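TRNA-splicing ligase RtcB (Thermus thermophilus, PDB 2EPG) probably joins RNA ends, sealing a 3'-phosphate or 2',3'-cyclic phosphate to a 5'-hydroxyl at the expense of GTP, with manganese as cofactor. Local coordinates at residues Q206-L210 with A306-I311; G248-G253 with A300-A304. All coordinates share one frame; numbering follows the deposited sequence.

Contact 1: residues Q206-L210 with A306-I311; sequences QIGTL and ANRQLI
A chi1 of -174° swings the Asn307 carboxamide away from its own backbone N and out from helix 288-321 to the type II beta turn Gln206-Thr209, where its amide meets the backbone of Gly208 and Thr209. Asn307 OD1 accepts from Gly208 N, the donor lying nearly on the line of the side-chain C=O, though the modelled length of 2.5 Å is doubtfully short; OD1 takes a second, weak bond from Thr209 N. The other half of the amide donates: Asn307 ND2 lies 3.0 Å from Thr209 O, which sits in the amide plane, with a fairly straight N-H...O angle of 159°. Asparagine suits the place because one short side chain both accepts and donates.

Gly208 has the left-handed backbone angles of the third position in such a turn (phi 89°), and being glycine it lets the helix come close: Leu310 CD1 packs 3.5 Å from Gly208 CA. Aliphatic side chains flank the polar centre. Ile207 CG1 meets Leu310 CD1 at 4.0 Å, the two side chains crossing at about a right angle, while Leu210 CD2 touches Ile311 CD1 at 3.8 Å.

Ile311 also neighbours Leu217, predicted to bind GMP. The chemistry implies that the helix grips the turn through its main-chain atoms: one amide accepts from Gly208 N, more weakly from Thr209 N, and donates to Thr209 O.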
loop_
_atom_site.group_PDB
_atom_site.type_symbol
_atom_site.label_atom_id
_atom_site.label_comp_id
_atom_site.label_asym_id
_atom_site.label_seq_id
_atom_site.Cartn_x
_atom_site.Cartn_y
_atom_site.Cartn_z
ATOM N N GLN A 206 -11.308 9.974 13.106
ATOM C CA GLN A 206 -11.457 9.579 11.708
ATOM C C GLN A 206 -11.426 8.065 11.519
ATOM O O GLN A 206 -11.666 7.573 10.415
ATOM C CB GLN A 206 -10.362 10.227 10.855
ATOM C CG GLN A 206 -10.320 11.762 10.936
ATOM C CD GLN A 206 -9.194 12.380 10.106
ATOM O OE1 GLN A 206 -8.018 12.007 10.233
ATOM N NE2 GLN A 206 -9.549 13.338 9.258
ATOM N N ILE A 207 -11.143 7.321 12.587
ATOM C CA ILE A 207 -11.080 5.869 12.467
ATOM C C ILE A 207 -12.396 5.346 11.930
ATOM O O ILE A 207 -13.471 5.762 12.365
ATOM C CB ILE A 207 -10.724 5.181 13.824
ATOM C CG1 ILE A 207 -10.377 3.707 13.598
ATOM C CG2 ILE A 207 -11.867 5.280 14.796
ATOM C CD1 ILE A 207 -9.816 3.038 14.836
ATOM N N GLY A 208 -12.310 4.464 10.940
ATOM C CA GLY A 208 -13.514 3.898 10.355
ATOM C C GLY A 208 -14.069 4.707 9.208
ATOM O O GLY A 208 -15.226 4.526 8.828
ATOM N N THR A 209 -13.256 5.588 8.635
ATOM C CA THR A 209 -13.713 6.420 7.509
ATOM C C THR A 209 -12.717 6.322 6.372
ATOM O O THR A 209 -11.534 6.095 6.598
ATOM C CB THR A 209 -13.846 7.902 7.903
ATOM O OG1 THR A 209 -12.554 8.420 8.260
ATOM C CG2 THR A 209 -14.787 8.055 9.089
ATOM N N LEU A 210 -13.208 6.499 5.152
ATOM C CA LEU A 210 -12.383 6.407 3.958
ATOM C C LEU A 210 -11.494 7.619 3.725
ATOM O O LEU A 210 -10.339 7.480 3.332
ATOM C CB LEU A 210 -13.293 6.180 2.739
ATOM C CG LEU A 210 -13.952 4.797 2.713
ATOM C CD1 LEU A 210 -15.113 4.735 1.713
ATOM C CD2 LEU A 210 -12.878 3.779 2.361
ATOM N N ALA A 306 -5.956 -0.604 11.354
ATOM C CA ALA A 306 -7.199 -0.675 12.131
ATOM C C ALA A 306 -8.346 -0.034 11.397
ATOM O O ALA A 306 -9.483 -0.505 11.452
ATOM C CB ALA A 306 -7.012 -0.002 13.483
ATOM N N ASN A 307 -8.049 1.059 10.717
ATOM C CA ASN A 307 -9.060 1.768 9.958
ATOM C C ASN A 307 -9.664 0.865 8.874
ATOM O O ASN A 307 -10.885 0.851 8.671
ATOM C CB ASN A 307 -8.447 3.018 9.314
ATOM C CG ASN A 307 -9.487 3.872 8.629
ATOM O OD1 ASN A 307 -10.559 4.101 9.180
ATOM N ND2 ASN A 307 -9.177 4.358 7.432
ATOM N N ARG A 308 -8.811 0.130 8.160
ATOM C CA ARG A 308 -9.307 -0.753 7.114
ATOM C C ARG A 308 -10.060 -1.922 7.754
ATOM O O ARG A 308 -11.072 -2.384 7.226
ATOM C CB ARG A 308 -8.151 -1.251 6.234
ATOM C CG ARG A 308 -7.546 -0.145 5.351
ATOM C CD ARG A 308 -6.700 -0.696 4.194
ATOM N NE ARG A 308 -5.433 -1.300 4.612
ATOM C CZ ARG A 308 -4.279 -0.649 4.717
ATOM N NH1 ARG A 308 -3.193 -1.296 5.098
ATOM N NH2 ARG A 308 -4.203 0.651 4.447
ATOM N N GLN A 309 -9.569 -2.397 8.895
ATOM C CA GLN A 309 -10.230 -3.487 9.581
ATOM C C GLN A 309 -11.645 -3.051 9.971
ATOM O O GLN A 309 -12.598 -3.809 9.781
ATOM C CB GLN A 309 -9.443 -3.891 10.835
ATOM C CG GLN A 309 -10.123 -4.975 11.677
ATOM C CD GLN A 309 -10.272 -6.316 10.931
ATOM O OE1 GLN A 309 -9.335 -6.790 10.286
ATOM N NE2 GLN A 309 -11.441 -6.929 11.041
ATOM N N LEU A 310 -11.785 -1.823 10.481
ATOM C CA LEU A 310 -13.096 -1.320 10.904
ATOM C C LEU A 310 -14.027 -1.204 9.720
ATOM O O LEU A 310 -15.188 -1.584 9.790
ATOM C CB LEU A 310 -12.986 0.066 11.574
ATOM C CG LEU A 310 -13.698 0.288 12.923
ATOM C CD1 LEU A 310 -13.903 1.791 13.173
ATOM C CD2 LEU A 310 -15.035 -0.441 12.963
ATOM N N ILE A 311 -13.520 -0.660 8.625
ATOM C CA ILE A 311 -14.337 -0.508 7.431
ATOM C C ILE A 311 -14.818 -1.874 6.950
ATOM O O ILE A 311 -15.971 -2.030 6.554
ATOM C CB ILE A 311 -13.549 0.212 6.317
ATOM C CG1 ILE A 311 -13.255 1.656 6.757
ATOM C CG2 ILE A 311 -14.361 0.226 5.008
ATOM C CD1 ILE A 311 -12.316 2.422 5.845
#

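Contact 2: residues G248-G253 with A300-A304; sequences GSRGLG and AANFA
Leu252 and Phe303 form the apolar centre of a helix-helix contact, in which the beginning of helix 250-265 and the residues leading into it pack against the middle of helix 288-321. The two side chains meet obliquely. Leu252 CD1 stands over the middle of the Phe303 ring, 4.0 Å from its centroid and 13° off the ring normal, a CH-pi contact made by a methyl on a face. Both side chains have CG anti to the backbone N (Leu252 chi1 -162°, Phe303 chi1 179°), and from these positions they reach toward each other. The branching of leucine gives each methyl its own partner: while CD1 lies over the ring, Leu252 CD2 rests 3.9 Å from Ala300 CB.

The edge of the phenyl ring faces the backbone instead. Ser249 O lies near the ring plane, 3.4 Å from Phe303 CE2, where the slightly positive ring hydrogens suit a carbonyl oxygen. Leu160 of helix 153-162 also packs on both Leu252 and Phe303.

Small residues bring the backbones together elsewhere. Ser249 and Ala304 have their CA atoms 4.1 Å apart, and Gly253 CA packs against the methyl of Ala300; glycine fits there because a CB on Gly253 would run into Ser249 OG. At Ser249 the compact side chain allows this approach, while its hydroxyl bonds to Ile107 O and its backbone N to Asp106 OD2. Asp106 is a predicted manganese ligand, so Ser249 is a plausible second-shell residue, helping to position that carboxylate. Beside it, Ala304 turns its short side chain toward the loop, with Ala304 CB 3.4 Å from Gly248 C, and Ala304 CA makes a CA-H...O contact with Gly248 O at 3.6 Å.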
loop_
_atom_site.group_PDB
_atom_site.type_symbol
_atom_site.label_atom_id
_atom_site.label_comp_id
_atom_site.label_asym_id
_atom_site.label_seq_id
_atom_site.Cartn_x
_atom_site.Cartn_y
_atom_site.Cartn_z
ATOM N N GLY A 248 -5.989 5.038 4.159
ATOM C CA GLY A 248 -4.816 4.984 5.015
ATOM C C GLY A 248 -4.937 5.450 6.452
ATOM O O GLY A 248 -5.921 5.148 7.134
ATOM N N SER A 249 -3.914 6.167 6.923
ATOM C CA SER A 249 -3.888 6.654 8.302
ATOM C C SER A 249 -4.616 7.990 8.462
ATOM O O SER A 249 -4.602 8.598 9.536
ATOM C CB SER A 249 -2.443 6.755 8.813
ATOM O OG SER A 249 -1.612 7.480 7.919
ATOM N N ARG A 250 -5.260 8.429 7.388
ATOM C CA ARG A 250 -6.028 9.661 7.402
ATOM C C ARG A 250 -5.213 10.889 7.845
ATOM O O ARG A 250 -4.091 11.092 7.385
ATOM C CB ARG A 250 -7.246 9.439 8.291
ATOM C CG ARG A 250 -8.038 8.209 7.872
ATOM C CD ARG A 250 -8.924 8.444 6.633
ATOM N NE ARG A 250 -10.184 9.102 6.989
ATOM C CZ ARG A 250 -10.416 10.409 6.876
ATOM N NH1 ARG A 250 -11.591 10.909 7.247
ATOM N NH2 ARG A 250 -9.488 11.213 6.360
ATOM N N GLY A 251 -5.761 11.718 8.722
ATOM C CA GLY A 251 -5.001 12.894 9.124
ATOM C C GLY A 251 -3.812 12.635 10.037
ATOM O O GLY A 251 -2.854 13.413 10.074
ATOM N N LEU A 252 -3.877 11.533 10.778
ATOM C CA LEU A 252 -2.833 11.169 11.714
ATOM C C LEU A 252 -1.486 10.908 11.026
ATOM O O LEU A 252 -0.447 11.453 11.434
ATOM C CB LEU A 252 -3.310 9.954 12.504
ATOM C CG LEU A 252 -2.672 9.559 13.826
ATOM C CD1 LEU A 252 -3.681 8.758 14.630
ATOM C CD2 LEU A 252 -1.416 8.767 13.570
ATOM N N GLY A 253 -1.502 10.100 9.969
ATOM C CA GLY A 253 -0.266 9.798 9.270
ATOM C C GLY A 253 0.315 10.999 8.556
ATOM O O GLY A 253 1.529 11.205 8.528
ATOM N N ALA A 300 1.260 5.217 13.195
ATOM C CA ALA A 300 0.368 5.675 12.152
ATOM C C ALA A 300 -0.039 4.472 11.280
ATOM O O ALA A 300 -1.202 4.321 10.912
ATOM C CB ALA A 300 1.066 6.730 11.308
ATOM N N ALA A 301 0.924 3.612 10.955
ATOM C CA ALA A 301 0.616 2.448 10.132
ATOM C C ALA A 301 -0.409 1.541 10.825
ATOM O O ALA A 301 -1.328 1.043 10.189
ATOM C CB ALA A 301 1.905 1.666 9.818
ATOM N N ASN A 302 -0.245 1.328 12.125
ATOM C CA ASN A 302 -1.162 0.474 12.874
ATOM C C ASN A 302 -2.555 1.071 12.881
ATOM O O ASN A 302 -3.552 0.347 12.891
ATOM C CB ASN A 302 -0.658 0.276 14.317
ATOM C CG ASN A 302 0.613 -0.552 14.376
ATOM O OD1 ASN A 302 1.319 -0.593 15.403
ATOM N ND2 ASN A 302 0.906 -1.236 13.278
ATOM N N PHE A 303 -2.617 2.398 12.871
ATOM C CA PHE A 303 -3.888 3.089 12.853
ATOM C C PHE A 303 -4.544 2.828 11.502
ATOM O O PHE A 303 -5.745 2.535 11.417
ATOM C CB PHE A 303 -3.685 4.596 13.055
ATOM C CG PHE A 303 -4.967 5.385 13.024
ATOM C CD1 PHE A 303 -5.907 5.250 14.038
ATOM C CD2 PHE A 303 -5.242 6.248 11.974
ATOM C CE1 PHE A 303 -7.100 5.968 14.005
ATOM C CE2 PHE A 303 -6.432 6.966 11.930
ATOM C CZ PHE A 303 -7.362 6.825 12.950
ATOM N N ALA A 304 -3.751 2.920 10.440
ATOM C CA ALA A 304 -4.285 2.673 9.097
ATOM C C ALA A 304 -4.757 1.218 8.997
ATOM O O ALA A 304 -5.797 0.935 8.409
ATOM C CB ALA A 304 -3.212 2.973 8.018
#

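Contacts 1 and 2 have centres about 9 Å apart and use successive parts of one long helix, 288-321: residues 300-304 meet the start of helix 250-265, and residues 306-311 meet the loop between helix 197-203 and strand 216-225. The segments of contact 2 both fall between those of contact 1 in the sequence. The partners of the helix also touch each other, through probable hydrogen bonds from Gly251 N to Gln206 OE1 and from Arg250 NE to Thr209 OG1. Helix 288-321 thus gathers two distant connections beside strand 240-247, next to the predicted manganese ligands Asp106 and His215, consistent with a shared framework beside the predicted manganese site.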